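Local coordinates for N5-Carboxyaminoimidazole ribonucleotide synthetase (Staphylococcus aureus subsp. aureus, PDB 3ORQ), which catalyses the ATP-dependent conversion of 5-aminoimidazole ribonucleotide and bicarbonate to N5-carboxyaminoimidazole ribonucleotide, at residues K37-D42 with E55-K60; T198-N203 with I295-G300; P211-E216 with H276-Y281; L222-V227 with V314-L319; C286-F291 with N305-L310. All blocks are in the same frame, centred on the assembly; numbering follows the deposited sequence.

Contact 1: K37-D42 with E55-K60; sequences KVVVLD and EFIQAK
V39 to L41 run parallel beside E55 to I57, the strand axes 4.8 Å apart and turned by 17°, with backbone bonds from V40 N to E55 O and from I57 N to V40 O, the latter 2.8 Å and almost straight. Beyond the regular pairing A59 N still reaches D42 O at 3.3 Å, but from above the carbonyl plane. V39, L41, E55 and I57 share one face. There CG1 of V39 meets CD1 of I57 at 3.9 Å, and CD1 of L41 meets CG2 of I57 at 4.0 Å; branched aliphatic residues suit this face because helix 64-73 covers V39 and L41. E55 lies alongside V39, its CB 3.7 Å from V39 CG2, and its carboxylate goes on to a salt bridge with K73. On the other face F56 leans across the neighbouring strand: CD1 lies 4.0 Å from V40 CG1, and the ring reaches D42 obliquely. The D42 carboxylate is gripped by G20 N, Y61 OH and S44 N. Aliphatic contacts and backbone bonds thus join edge strand 55-58 to strand 37-42, while several donors fix the acid D42 at the end of the latter beside the glycine-rich turn, consistent with a Rossmann-type fold.

Contact 2: T198-N203 with I295-G300; sequences TVTRGN and ILAVTG
The carboxamide of N203 is the flat group that spans this contact: its ND2 gives a bond of 2.9 Å to G300 O, bent to 146° at the hydrogen, with the carbonyl oxygen 20° out of the amide plane. At the other branch of the amide, OD1 accepts from F6 N, so both polar atoms are used and the rotation of the group is fixed. Its chi1 of -126° lies away from a staggered position, consistent with the pull of these two bonds. G300 follows helix 290-298 with positive phi in a Schellman motif, a backbone shape that favours glycine. Its N returns to A297 O at 2.9 Å, and that same oxygen accepts from a water which in turn receives N203 N at 2.8 Å. The loop after the strand is therefore tied to the helix end both directly and through water. Apolar contact centres on the methyl of A297, whose CB sits 3.6 Å from T200 CG2 and 3.5 Å from R201 O. T200 sets OG1 beside its backbone N, where it meets T253 and T293, and so turns CG2, anti to that nitrogen, to the helix. Small residues suit the crossing: the CA of G202 comes within 4.2 Å of A297 CB. Within the last turn, T299 N and T299 OG1 both donate to I295 O, from opposite faces of its plane. The chemistry implies a buried helix end where I295 O, A297 O and G300 O are met by hydrogen-bond donors, with the small A297 methyl allowing the strand and helix to come close.

Contact 3: P211-E216 with H276-Y281; sequences PLQENE and HNSGHY
The large antiparallel sheet of the ATP-grasp domain turns Q213 and N215, on its strand 207-218, toward S278 and Y281 in the loop that follows strand 266-272. Q213 is bent at chi2 (-117°), which turns a face of its amide to the S278 carbonyl oxygen, Q213 CD lying 3.4 Å from S278 O. The same amide comes to the edge of the Y281 ring beside the hydroxyl, near the ring plane, the two planes 71° apart. P211 adds an apolar flank, its CG 3.6 Å from Y281 OH. N215 lays its amide against the S278 methylene, N215 CG to S278 CB being 3.9 Å. Serine fits here because it is small and polar at once: S278 OG pairs with H276 ND1 at 2.7 Å and also with S196 OG, while S278 N donates to H276 ND1 at 3.0 Å from well outside the imidazole plane. A short 3-10 turn, closed by G279 N to H276 O, brings these groups together. H276 NE2 in turn bonds E257, a magnesium ligand, so the histidine belongs to the second shell of that site. Around the contact, T255 of strand 252-261 touches H276 and S278, strand 221-227 flanks Q213, and M315 of strand 313-319 packs on N277, H280 and Y281.

Contact 4: L222-V227 with V314-L319; sequences LFKTIV and VMMNLL
T225 and M315 form the hydrogen-bonded pair at the centre of this antiparallel contact: T225 N donates to M315 O at 2.9 Å, in the carbonyl plane, and M315 N returns to T225 O at 2.8 Å, almost straight at 174°. Further along, F223 O accepts N317 N at 3.2 Å from above its carbonyl plane. The oxygen of L222 has no strand partner across the contact but receives N317 ND2 at 2.9 Å, again from above the plane, so the short asparagine side chain extends the pairing by one more acceptor. T225 OG1 is met by the side chain of N215. K224 packs its aliphatic part beside M316 and then bends at chi3 and chi4, taking NZ to salt bridges with E216 and E366; a buried lysine is suited here because two carboxylates probably balance its charge. M316, like M315, is a selenomethionine. Its chain coils through successive turns (chi2 -63°, chi3 -66°), which sets CE over one face of the F223 ring, 3.8 Å from the ring centroid, in a CH-pi contact. SE stands higher above that face, at 5.3 Å from the F223 centroid, a Met-aromatic arrangement, and lies 3.8 Å from K224 CG. On the side of the sheet that carries K224 and M316, I226 and V314 add a loose aliphatic touch. F223 and K224 both lie opposite E216 in the neighbouring strand. The whole is antiparallel pairing beside a classic beta bulge, within the sheet that runs on from the ATP-grasp domain into the C-terminal domain.

Contact 5: C286-F291 with N305-L310; sequences CDYSQF and NSIELL
A single backbone bridge pairs C286 with L309, and D287 beside it makes two hydrogen bonds with E308. E308 N donates to D287 OD1 at 2.9 Å, nearly straight at 166° though from above the carboxylate plane, and D287 N answers with a longer bond to E308 O, 3.3 Å. The first torsion of D287 (chi1 49°) folds the carboxylate back between its own N and carbonyl carbon, bringing OD1 to the E308 N-H; aspartate is short enough for this. A water donates to D287 OD2 and, at 2.9 Å, to S306 O, so the other oxygen is tied to the same loop. C286 CA adds a CH contact to E308 O at 3.2 Å. Apolar contacts flank the polar ones: I307 CG2 lies 3.8 Å from C286 CB, and L310 CD1 covers the backbone between C286 and D287, 3.9 Å from D287 N. Charge is the third element. D287 OD2 and E308 OE1 stand 4.6 Å apart, but E308 turns to K311 of the second subunit in a salt bridge, which would temper any repulsion. That subunit also brings H337 against the ring of Y288 and its own L310 against L310. The chemistry implies that the D287 carboxylate, held by an amide and a water, fastens the loop after helix 290-298 to the chain before that helix, at a place where aliphatic and charged groups also meet the partner subunit.

In the fold
Contacts 2, 3 and 4 are buried, whereas contacts 1 and 5 are only partly so. Contacts 3 and 4 hold neighbouring strands of one sheet: E214 O probably accepts from I226 N, and E216 forms a salt bridge with K224. Contact 2 joins that sheet to helix 290-298, whose start belongs to contact 5, and T198 of contact 2 approaches Q213 of contact 3. Contact 1 stands apart in the parallel sheet of the preATP-grasp domain, about 7 Å from contact 2 between nearest atoms. Contacts 1 and 4 rest on strand pairing, contact 3 on polar side chains near the magnesium and ADP, and contacts 2 and 5 on side-chain to backbone bonds supplemented by a water, contact 5 at the subunit interface.

Contact 1: K37-D42 with E55-K60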
# COMPACT_ATOMS: atom_id res chain seq x y z
N LYS A 37 10.39 10.98 -4.01
CA LYS A 37 11.01 11.13 -2.73
C LYS A 37 10.10 11.99 -1.88
O LYS A 37 9.29 12.76 -2.41
CB LYS A 37 12.39 11.76 -2.86
CG LYS A 37 13.31 10.96 -3.77
CD LYS A 37 14.57 11.79 -4.01
CE LYS A 37 15.55 11.07 -4.94
NZ LYS A 37 16.04 9.87 -4.25
N VAL A 38 10.23 11.88 -0.56
CA VAL A 38 9.31 12.59 0.31
C VAL A 38 10.08 13.35 1.38
O VAL A 38 10.87 12.75 2.10
CB VAL A 38 8.36 11.61 1.04
CG1 VAL A 38 7.53 12.38 2.09
CG2 VAL A 38 7.44 10.89 0.05
N VAL A 39 9.80 14.65 1.48
CA VAL A 39 10.26 15.47 2.61
C VAL A 39 9.03 15.86 3.45
O VAL A 39 8.04 16.35 2.91
CB VAL A 39 10.99 16.74 2.13
CG1 VAL A 39 11.37 17.59 3.30
CG2 VAL A 39 12.26 16.35 1.38
N VAL A 40 9.08 15.63 4.74
CA VAL A 40 7.90 15.92 5.53
C VAL A 40 8.25 16.93 6.66
O VAL A 40 9.34 16.86 7.27
CB VAL A 40 7.24 14.62 6.11
CG1 VAL A 40 8.24 13.85 7.01
CG2 VAL A 40 6.00 14.97 6.93
N LEU A 41 7.33 17.86 6.91
CA LEU A 41 7.48 18.90 7.94
C LEU A 41 6.39 18.71 9.00
O LEU A 41 5.19 18.65 8.70
CB LEU A 41 7.41 20.31 7.33
CG LEU A 41 7.75 21.49 8.25
CD1 LEU A 41 8.35 22.70 7.50
CD2 LEU A 41 6.55 21.91 9.08
N ASP A 42 6.81 18.62 10.26
CA ASP A 42 5.88 18.46 11.37
C ASP A 42 6.64 18.91 12.62
O ASP A 42 7.85 18.65 12.74
CB ASP A 42 5.47 16.97 11.48
CG ASP A 42 4.27 16.76 12.40
OD1 ASP A 42 3.13 16.58 11.89
OD2 ASP A 42 4.43 16.81 13.63
N GLU A 55 13.38 12.75 4.09
CA GLU A 55 13.89 13.77 4.95
C GLU A 55 12.80 14.27 5.88
O GLU A 55 11.64 14.36 5.49
CB GLU A 55 14.42 14.87 4.05
CG GLU A 55 15.28 15.89 4.69
CD GLU A 55 16.15 16.59 3.65
OE1 GLU A 55 16.27 16.10 2.49
OE2 GLU A 55 16.71 17.63 4.02
N PHE A 56 13.16 14.58 7.12
CA PHE A 56 12.23 15.07 8.10
C PHE A 56 12.70 16.46 8.56
O PHE A 56 13.86 16.62 8.96
CB PHE A 56 12.13 14.08 9.27
CG PHE A 56 11.38 14.62 10.45
CD1 PHE A 56 10.08 15.03 10.32
CD2 PHE A 56 12.00 14.75 11.70
CE1 PHE A 56 9.40 15.57 11.42
CE2 PHE A 56 11.31 15.29 12.81
CZ PHE A 56 10.04 15.69 12.67
N ILE A 57 11.82 17.45 8.45
CA ILE A 57 12.08 18.79 8.93
C ILE A 57 11.16 19.02 10.14
O ILE A 57 9.93 19.11 10.01
CB ILE A 57 11.79 19.85 7.91
CG1 ILE A 57 12.71 19.75 6.69
CG2 ILE A 57 11.91 21.25 8.56
CD1 ILE A 57 12.27 20.68 5.52
N GLN A 58 11.76 19.10 11.33
CA GLN A 58 10.99 19.34 12.54
C GLN A 58 10.86 20.86 12.72
O GLN A 58 11.87 21.55 12.92
CB GLN A 58 11.66 18.69 13.78
CG GLN A 58 10.84 18.93 15.06
CD GLN A 58 11.39 18.22 16.32
OE1 GLN A 58 12.50 17.69 16.34
NE2 GLN A 58 10.58 18.21 17.38
N ALA A 59 9.64 21.36 12.60
CA ALA A 59 9.36 22.77 12.78
C ALA A 59 7.85 22.98 12.90
O ALA A 59 7.06 22.16 12.45
CB ALA A 59 9.92 23.56 11.61
N LYS A 60 7.45 24.09 13.50
CA LYS A 60 6.04 24.45 13.58
C LYS A 60 5.50 24.86 12.22
O LYS A 60 6.25 25.26 11.32
CB LYS A 60 5.80 25.58 14.60
CG LYS A 60 6.27 25.25 16.01
CD LYS A 60 5.88 26.32 16.99
CE LYS A 60 6.23 25.85 18.38
NZ LYS A 60 5.52 26.66 19.41

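Contact 2: T198-N203 with I295-G300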
# COMPACT_ATOMS: atom_id res chain seq x y z
N THR A 198 -15.67 11.66 -1.74
CA THR A 198 -14.24 11.97 -1.89
C THR A 198 -13.94 12.17 -3.40
O THR A 198 -14.46 11.44 -4.23
CB THR A 198 -13.44 10.89 -1.23
OG1 THR A 198 -13.69 10.95 0.19
CG2 THR A 198 -11.93 11.06 -1.55
N VAL A 199 -13.15 13.19 -3.72
CA VAL A 199 -12.98 13.64 -5.09
C VAL A 199 -11.52 13.95 -5.34
O VAL A 199 -10.78 14.33 -4.41
CB VAL A 199 -13.81 14.97 -5.37
CG1 VAL A 199 -13.69 15.42 -6.82
CG2 VAL A 199 -15.27 14.85 -4.97
N THR A 200 -11.08 13.81 -6.59
CA THR A 200 -9.72 14.25 -6.90
C THR A 200 -9.75 15.09 -8.14
O THR A 200 -10.37 14.72 -9.14
CB THR A 200 -8.72 13.06 -7.11
OG1 THR A 200 -8.72 12.19 -5.96
CG2 THR A 200 -7.29 13.63 -7.28
N ARG A 201 -9.06 16.21 -8.10
CA ARG A 201 -9.03 17.11 -9.26
C ARG A 201 -7.59 17.27 -9.66
O ARG A 201 -6.73 17.41 -8.79
CB ARG A 201 -9.62 18.47 -8.90
CG ARG A 201 -10.89 18.77 -9.67
CD ARG A 201 -11.30 20.24 -9.49
NE ARG A 201 -11.22 20.93 -10.75
CZ ARG A 201 -10.38 21.90 -11.07
NH1 ARG A 201 -9.49 22.37 -10.18
NH2 ARG A 201 -10.43 22.40 -12.30
N GLY A 202 -7.30 17.20 -10.94
CA GLY A 202 -5.91 17.27 -11.35
C GLY A 202 -5.71 18.21 -12.52
O GLY A 202 -6.52 19.10 -12.79
N ASN A 203 -4.61 18.01 -13.21
CA ASN A 203 -4.22 18.79 -14.36
C ASN A 203 -5.30 18.96 -15.42
O ASN A 203 -6.11 18.07 -15.66
CB ASN A 203 -3.03 18.09 -15.01
CG ASN A 203 -1.88 18.99 -15.18
OD1 ASN A 203 -2.02 20.21 -15.07
ND2 ASN A 203 -0.70 18.41 -15.44
N ILE A 295 -1.51 11.87 -5.10
CA ILE A 295 -0.14 12.00 -5.64
C ILE A 295 -0.17 12.19 -7.16
O ILE A 295 0.60 12.99 -7.73
CB ILE A 295 0.69 10.74 -5.34
CG1 ILE A 295 0.73 10.49 -3.83
CG2 ILE A 295 2.13 10.89 -5.93
CD1 ILE A 295 1.15 11.74 -2.96
N LEU A 296 -1.04 11.43 -7.82
CA LEU A 296 -1.17 11.55 -9.27
C LEU A 296 -1.52 12.99 -9.63
O LEU A 296 -0.89 13.57 -10.52
CB LEU A 296 -2.25 10.57 -9.82
CG LEU A 296 -1.88 9.09 -9.93
CD1 LEU A 296 -3.12 8.34 -10.34
CD2 LEU A 296 -0.68 8.85 -10.92
N ALA A 297 -2.50 13.52 -8.93
CA ALA A 297 -3.03 14.88 -9.15
C ALA A 297 -1.97 15.94 -8.95
O ALA A 297 -1.64 16.73 -9.82
CB ALA A 297 -4.17 15.12 -8.18
N VAL A 298 -1.38 15.89 -7.78
CA VAL A 298 -0.45 16.90 -7.33
C VAL A 298 0.83 16.89 -8.18
O VAL A 298 1.47 17.95 -8.36
CB VAL A 298 -0.28 16.64 -5.82
CG1 VAL A 298 1.14 16.35 -5.36
CG2 VAL A 298 -1.12 17.59 -5.01
N THR A 299 1.21 15.71 -8.70
CA THR A 299 2.42 15.62 -9.54
C THR A 299 2.04 15.87 -11.00
O THR A 299 2.90 15.78 -11.90
CB THR A 299 3.15 14.25 -9.41
OG1 THR A 299 2.24 13.17 -9.77
CG2 THR A 299 3.68 14.03 -7.95
N GLY A 300 0.77 16.18 -11.24
CA GLY A 300 0.30 16.64 -12.56
C GLY A 300 0.10 15.50 -13.57
O GLY A 300 0.12 15.76 -14.77
O HOH W 1 -2.81 16.09 -12.35

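Contact 3: P211-E216 with H276-Y281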
# COMPACT_ATOMS: atom_id res chain seq x y z
N PRO A 211 -16.53 6.11 -4.85
CA PRO A 211 -17.90 5.72 -4.45
C PRO A 211 -18.40 6.51 -3.23
O PRO A 211 -17.65 6.76 -2.29
CB PRO A 211 -17.74 4.23 -4.05
CG PRO A 211 -16.24 3.84 -4.40
CD PRO A 211 -15.69 4.95 -5.24
N LEU A 212 -19.67 6.90 -3.25
CA LEU A 212 -20.31 7.56 -2.11
C LEU A 212 -20.18 6.71 -0.88
O LEU A 212 -20.33 5.50 -0.92
CB LEU A 212 -21.78 7.81 -2.42
CG LEU A 212 -22.48 8.80 -1.50
CD1 LEU A 212 -22.01 10.29 -1.72
CD2 LEU A 212 -24.04 8.61 -1.60
N GLN A 213 -19.83 7.34 0.23
CA GLN A 213 -19.59 6.60 1.44
C GLN A 213 -20.55 7.05 2.54
O GLN A 213 -20.96 8.21 2.59
CB GLN A 213 -18.10 6.69 1.87
CG GLN A 213 -17.43 8.03 1.79
CD GLN A 213 -16.25 8.11 0.81
OE1 GLN A 213 -15.98 7.21 0.02
NE2 GLN A 213 -15.58 9.23 0.86
N GLU A 214 -20.95 6.10 3.38
CA GLU A 214 -21.94 6.35 4.41
C GLU A 214 -21.25 6.32 5.80
O GLU A 214 -20.52 5.38 6.13
CB GLU A 214 -23.04 5.29 4.34
CG GLU A 214 -23.98 5.33 5.51
CD GLU A 214 -24.93 4.15 5.59
OE1 GLU A 214 -25.50 3.95 6.70
OE2 GLU A 214 -25.09 3.43 4.58
N ASN A 215 -21.53 7.33 6.60
CA ASN A 215 -20.74 7.64 7.77
C ASN A 215 -21.59 7.76 9.04
O ASN A 215 -22.53 8.60 9.15
CB ASN A 215 -19.96 8.95 7.55
CG ASN A 215 -19.03 8.87 6.35
OD1 ASN A 215 -18.45 7.82 6.08
ND2 ASN A 215 -18.86 9.98 5.64
N GLU A 216 -21.24 6.93 10.01
CA GLU A 216 -21.83 7.03 11.32
C GLU A 216 -20.78 7.61 12.23
O GLU A 216 -19.59 7.22 12.16
CB GLU A 216 -22.30 5.68 11.84
CG GLU A 216 -22.92 5.79 13.23
CD GLU A 216 -23.44 4.49 13.77
OE1 GLU A 216 -23.59 3.51 13.01
OE2 GLU A 216 -23.70 4.44 14.98
N HIS A 276 -9.50 12.31 3.51
CA HIS A 276 -10.37 12.45 4.67
C HIS A 276 -10.56 11.08 5.28
O HIS A 276 -10.53 10.08 4.56
CB HIS A 276 -11.70 13.07 4.20
CG HIS A 276 -12.74 13.25 5.27
ND1 HIS A 276 -13.69 12.29 5.57
CD2 HIS A 276 -13.03 14.32 6.06
CE1 HIS A 276 -14.50 12.75 6.51
NE2 HIS A 276 -14.12 13.98 6.83
N ASN A 277 -10.76 11.04 6.60
CA ASN A 277 -10.93 9.79 7.35
C ASN A 277 -11.95 8.84 6.68
O ASN A 277 -11.80 7.59 6.72
CB ASN A 277 -11.42 10.12 8.76
CG ASN A 277 -11.17 9.00 9.76
OD1 ASN A 277 -10.83 7.85 9.41
ND2 ASN A 277 -11.29 9.36 11.03
N SER A 278 -12.98 9.41 6.04
CA SER A 278 -14.02 8.55 5.48
C SER A 278 -13.57 7.90 4.17
O SER A 278 -14.35 7.16 3.51
CB SER A 278 -15.34 9.32 5.27
OG SER A 278 -15.17 10.42 4.38
N GLY A 279 -12.35 8.19 3.75
CA GLY A 279 -11.85 7.64 2.47
C GLY A 279 -10.84 6.54 2.63
O GLY A 279 -10.33 6.00 1.62
N HIS A 280 -10.49 6.21 3.87
CA HIS A 280 -9.40 5.24 4.12
C HIS A 280 -9.68 3.86 3.54
O HIS A 280 -8.71 3.19 3.08
CB HIS A 280 -8.98 5.15 5.56
CG HIS A 280 -8.43 6.43 6.10
ND1 HIS A 280 -8.01 7.46 5.28
CD2 HIS A 280 -8.29 6.89 7.36
CE1 HIS A 280 -7.62 8.48 6.02
NE2 HIS A 280 -7.77 8.16 7.29
N TYR A 281 -10.98 3.50 3.46
CA TYR A 281 -11.39 2.17 3.01
C TYR A 281 -10.86 1.91 1.58
O TYR A 281 -10.65 0.75 1.16
CB TYR A 281 -12.92 2.03 3.03
CG TYR A 281 -13.51 2.82 1.89
CD1 TYR A 281 -13.70 4.20 2.01
CD2 TYR A 281 -13.72 2.23 0.65
CE1 TYR A 281 -14.13 4.94 0.95
CE2 TYR A 281 -14.20 2.98 -0.43
CZ TYR A 281 -14.39 4.34 -0.27
OH TYR A 281 -14.84 5.13 -1.31

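Contact 4: L222-V227 with V314-L319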
# COMPACT_ATOMS: atom_id res chain seq x y z
N LEU A 222 -15.90 10.38 13.76
CA LEU A 222 -16.19 9.34 12.79
C LEU A 222 -15.95 7.96 13.41
O LEU A 222 -14.95 7.74 14.04
CB LEU A 222 -15.36 9.51 11.49
CG LEU A 222 -15.59 8.40 10.45
CD1 LEU A 222 -17.09 8.32 10.02
CD2 LEU A 222 -14.68 8.58 9.24
N PHE A 223 -16.91 7.06 13.24
CA PHE A 223 -16.90 5.76 13.90
C PHE A 223 -16.89 4.67 12.87
O PHE A 223 -16.09 3.74 12.96
CB PHE A 223 -18.18 5.65 14.70
CG PHE A 223 -18.45 4.32 15.33
CD1 PHE A 223 -17.54 3.74 16.21
CD2 PHE A 223 -19.70 3.72 15.15
CE1 PHE A 223 -17.83 2.54 16.85
CE2 PHE A 223 -20.02 2.51 15.80
CZ PHE A 223 -19.09 1.91 16.64
N LYS A 224 -17.76 4.79 11.87
CA LYS A 224 -18.00 3.73 10.89
C LYS A 224 -18.30 4.33 9.53
O LYS A 224 -19.08 5.24 9.44
CB LYS A 224 -19.18 2.84 11.31
CG LYS A 224 -19.56 1.77 10.28
CD LYS A 224 -20.45 0.72 10.88
CE LYS A 224 -21.60 1.40 11.70
NZ LYS A 224 -22.66 2.05 10.82
N THR A 225 -17.64 3.82 8.50
CA THR A 225 -17.93 4.19 7.10
C THR A 225 -18.27 2.94 6.34
O THR A 225 -17.54 1.95 6.42
CB THR A 225 -16.71 4.87 6.44
OG1 THR A 225 -16.43 6.09 7.17
CG2 THR A 225 -16.92 5.14 4.93
N ILE A 226 -19.40 2.98 5.63
CA ILE A 226 -19.85 1.84 4.81
C ILE A 226 -19.91 2.24 3.37
O ILE A 226 -20.41 3.29 3.03
CB ILE A 226 -21.27 1.40 5.21
CG1 ILE A 226 -21.25 0.80 6.61
CG2 ILE A 226 -21.85 0.44 4.13
CD1 ILE A 226 -22.57 0.24 7.07
N VAL A 227 -19.39 1.37 2.50
CA VAL A 227 -19.37 1.66 1.10
C VAL A 227 -19.77 0.38 0.40
O VAL A 227 -19.17 -0.67 0.66
CB VAL A 227 -17.94 2.09 0.63
CG1 VAL A 227 -17.95 2.51 -0.83
CG2 VAL A 227 -17.42 3.26 1.48
N VAL A 314 -16.56 -2.05 5.16
CA VAL A 314 -17.02 -1.46 6.39
C VAL A 314 -15.76 -1.08 7.12
O VAL A 314 -14.94 -1.95 7.48
CB VAL A 314 -17.80 -2.50 7.24
CG1 VAL A 314 -18.19 -1.89 8.56
CG2 VAL A 314 -19.03 -2.94 6.51
N MSE A 315 -15.56 0.21 7.29
CA MSE A 315 -14.32 0.63 7.91
C MSE A 315 -14.62 1.20 9.29
O MSE A 315 -15.57 1.98 9.44
CB MSE A 315 -13.68 1.70 7.05
CG MSE A 315 -12.38 2.23 7.67
SE MSE A 315 -12.13 4.10 7.28
CE MSE A 315 -11.73 4.60 9.07
N MSE A 316 -13.83 0.81 10.29
CA MSE A 316 -14.02 1.30 11.68
C MSE A 316 -12.79 2.09 12.06
O MSE A 316 -11.67 1.64 11.82
CB MSE A 316 -14.17 0.14 12.67
CG MSE A 316 -15.19 -0.91 12.31
SE MSE A 316 -16.99 -0.20 12.25
CE MSE A 316 -17.23 0.25 14.12
N ASN A 317 -12.96 3.26 12.67
CA ASN A 317 -11.83 3.95 13.28
C ASN A 317 -11.37 3.18 14.49
O ASN A 317 -12.14 2.43 15.08
CB ASN A 317 -12.22 5.36 13.70
CG ASN A 317 -11.74 6.40 12.71
OD1 ASN A 317 -10.93 6.11 11.82
ND2 ASN A 317 -12.25 7.62 12.86
N LEU A 318 -10.10 3.33 14.85
CA LEU A 318 -9.63 2.79 16.15
C LEU A 318 -9.10 3.90 17.04
O LEU A 318 -7.95 4.29 16.94
CB LEU A 318 -8.62 1.64 15.99
CG LEU A 318 -9.12 0.32 15.37
CD1 LEU A 318 -7.98 -0.54 14.76
CD2 LEU A 318 -9.92 -0.50 16.41
N LEU A 319 -9.96 4.44 17.89
CA LEU A 319 -9.51 5.36 18.96
C LEU A 319 -8.69 4.61 20.00
O LEU A 319 -8.73 3.39 20.04
CB LEU A 319 -10.71 6.01 19.64
CG LEU A 319 -11.66 6.68 18.67
CD1 LEU A 319 -12.94 7.26 19.41
CD2 LEU A 319 -10.87 7.73 17.88

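Contact 5: C286-F291 with N305-L310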
# COMPACT_ATOMS: atom_id res chain seq x y z
N CYS A 286 -10.78 -0.34 -3.38
CA CYS A 286 -10.87 0.30 -4.74
C CYS A 286 -9.65 -0.02 -5.54
O CYS A 286 -8.64 -0.46 -4.98
CB CYS A 286 -11.00 1.85 -4.64
SG CYS A 286 -12.52 2.42 -3.83
N ASP A 287 -9.71 0.24 -6.84
CA ASP A 287 -8.55 -0.03 -7.68
C ASP A 287 -7.52 1.10 -7.57
O ASP A 287 -6.38 0.96 -8.05
CB ASP A 287 -8.98 -0.26 -9.14
CG ASP A 287 -9.93 0.81 -9.67
OD1 ASP A 287 -10.37 1.70 -8.90
OD2 ASP A 287 -10.27 0.78 -10.88
N TYR A 288 -7.93 2.22 -6.96
CA TYR A 288 -7.04 3.34 -6.62
C TYR A 288 -7.46 3.81 -5.23
O TYR A 288 -8.65 3.77 -4.90
CB TYR A 288 -7.22 4.53 -7.55
CG TYR A 288 -6.93 4.25 -9.04
CD1 TYR A 288 -7.97 3.84 -9.88
CD2 TYR A 288 -5.66 4.43 -9.58
CE1 TYR A 288 -7.77 3.58 -11.22
CE2 TYR A 288 -5.41 4.14 -10.95
CZ TYR A 288 -6.50 3.72 -11.76
OH TYR A 288 -6.33 3.46 -13.10
N SER A 289 -6.52 4.28 -4.41
CA SER A 289 -6.92 4.85 -3.12
C SER A 289 -6.92 6.35 -3.21
O SER A 289 -6.37 6.91 -4.14
CB SER A 289 -5.97 4.40 -1.98
OG SER A 289 -4.83 5.25 -1.92
N GLN A 290 -7.47 7.02 -2.22
CA GLN A 290 -7.56 8.47 -2.25
C GLN A 290 -6.19 9.10 -2.15
O GLN A 290 -6.00 10.26 -2.55
CB GLN A 290 -8.51 8.98 -1.15
CG GLN A 290 -8.18 8.56 0.25
CD GLN A 290 -8.91 9.36 1.31
OE1 GLN A 290 -8.95 8.96 2.48
NE2 GLN A 290 -9.46 10.50 0.93
N PHE A 291 -5.23 8.34 -1.62
CA PHE A 291 -3.83 8.81 -1.57
C PHE A 291 -3.11 8.62 -2.91
O PHE A 291 -2.33 9.51 -3.31
CB PHE A 291 -3.05 8.12 -0.41
CG PHE A 291 -3.73 8.28 0.90
CD1 PHE A 291 -3.68 9.51 1.57
CD2 PHE A 291 -4.57 7.26 1.40
CE1 PHE A 291 -4.36 9.70 2.77
CE2 PHE A 291 -5.27 7.44 2.61
CZ PHE A 291 -5.15 8.65 3.30
N ASN A 305 -10.40 7.96 -15.07
CA ASN A 305 -11.70 8.57 -15.29
C ASN A 305 -12.73 8.11 -14.31
O ASN A 305 -13.63 8.86 -13.96
CB ASN A 305 -12.18 8.31 -16.73
CG ASN A 305 -11.31 9.04 -17.77
OD1 ASN A 305 -10.96 8.47 -18.81
ND2 ASN A 305 -10.92 10.29 -17.46
N SER A 306 -12.62 6.86 -13.85
CA SER A 306 -13.53 6.40 -12.81
C SER A 306 -12.80 5.57 -11.78
O SER A 306 -11.71 5.08 -12.03
CB SER A 306 -14.72 5.62 -13.41
OG SER A 306 -14.28 4.35 -13.83
N ILE A 307 -13.42 5.41 -10.62
CA ILE A 307 -12.89 4.54 -9.59
C ILE A 307 -13.81 3.34 -9.38
O ILE A 307 -15.04 3.50 -9.35
CB ILE A 307 -12.63 5.31 -8.29
CG1 ILE A 307 -11.45 6.27 -8.52
CG2 ILE A 307 -12.22 4.34 -7.17
CD1 ILE A 307 -11.75 7.58 -7.99
N GLU A 308 -13.23 2.15 -9.28
CA GLU A 308 -14.06 0.94 -9.16
C GLU A 308 -14.04 0.50 -7.74
O GLU A 308 -12.97 0.40 -7.15
CB GLU A 308 -13.54 -0.21 -10.02
CG GLU A 308 -14.00 -0.17 -11.44
CD GLU A 308 -13.68 -1.45 -12.22
OE1 GLU A 308 -13.42 -1.31 -13.45
OE2 GLU A 308 -13.70 -2.57 -11.62
N LEU A 309 -15.20 0.21 -7.19
CA LEU A 309 -15.26 -0.51 -5.91
C LEU A 309 -15.15 -2.03 -6.20
O LEU A 309 -16.11 -2.65 -6.71
CB LEU A 309 -16.54 -0.15 -5.15
CG LEU A 309 -16.77 -0.77 -3.77
CD1 LEU A 309 -15.79 -0.26 -2.75
CD2 LEU A 309 -18.15 -0.40 -3.34
N LEU A 310 -14.00 -2.62 -5.92
CA LEU A 310 -13.73 -4.07 -6.16
C LEU A 310 -14.49 -4.97 -5.15
O LEU A 310 -14.94 -6.07 -5.48
CB LEU A 310 -12.23 -4.34 -6.09
CG LEU A 310 -11.40 -3.48 -7.07
CD1 LEU A 310 -9.88 -3.67 -6.89
CD2 LEU A 310 -11.82 -3.74 -8.55
O HOH W 2 -10.74 2.39 -12.71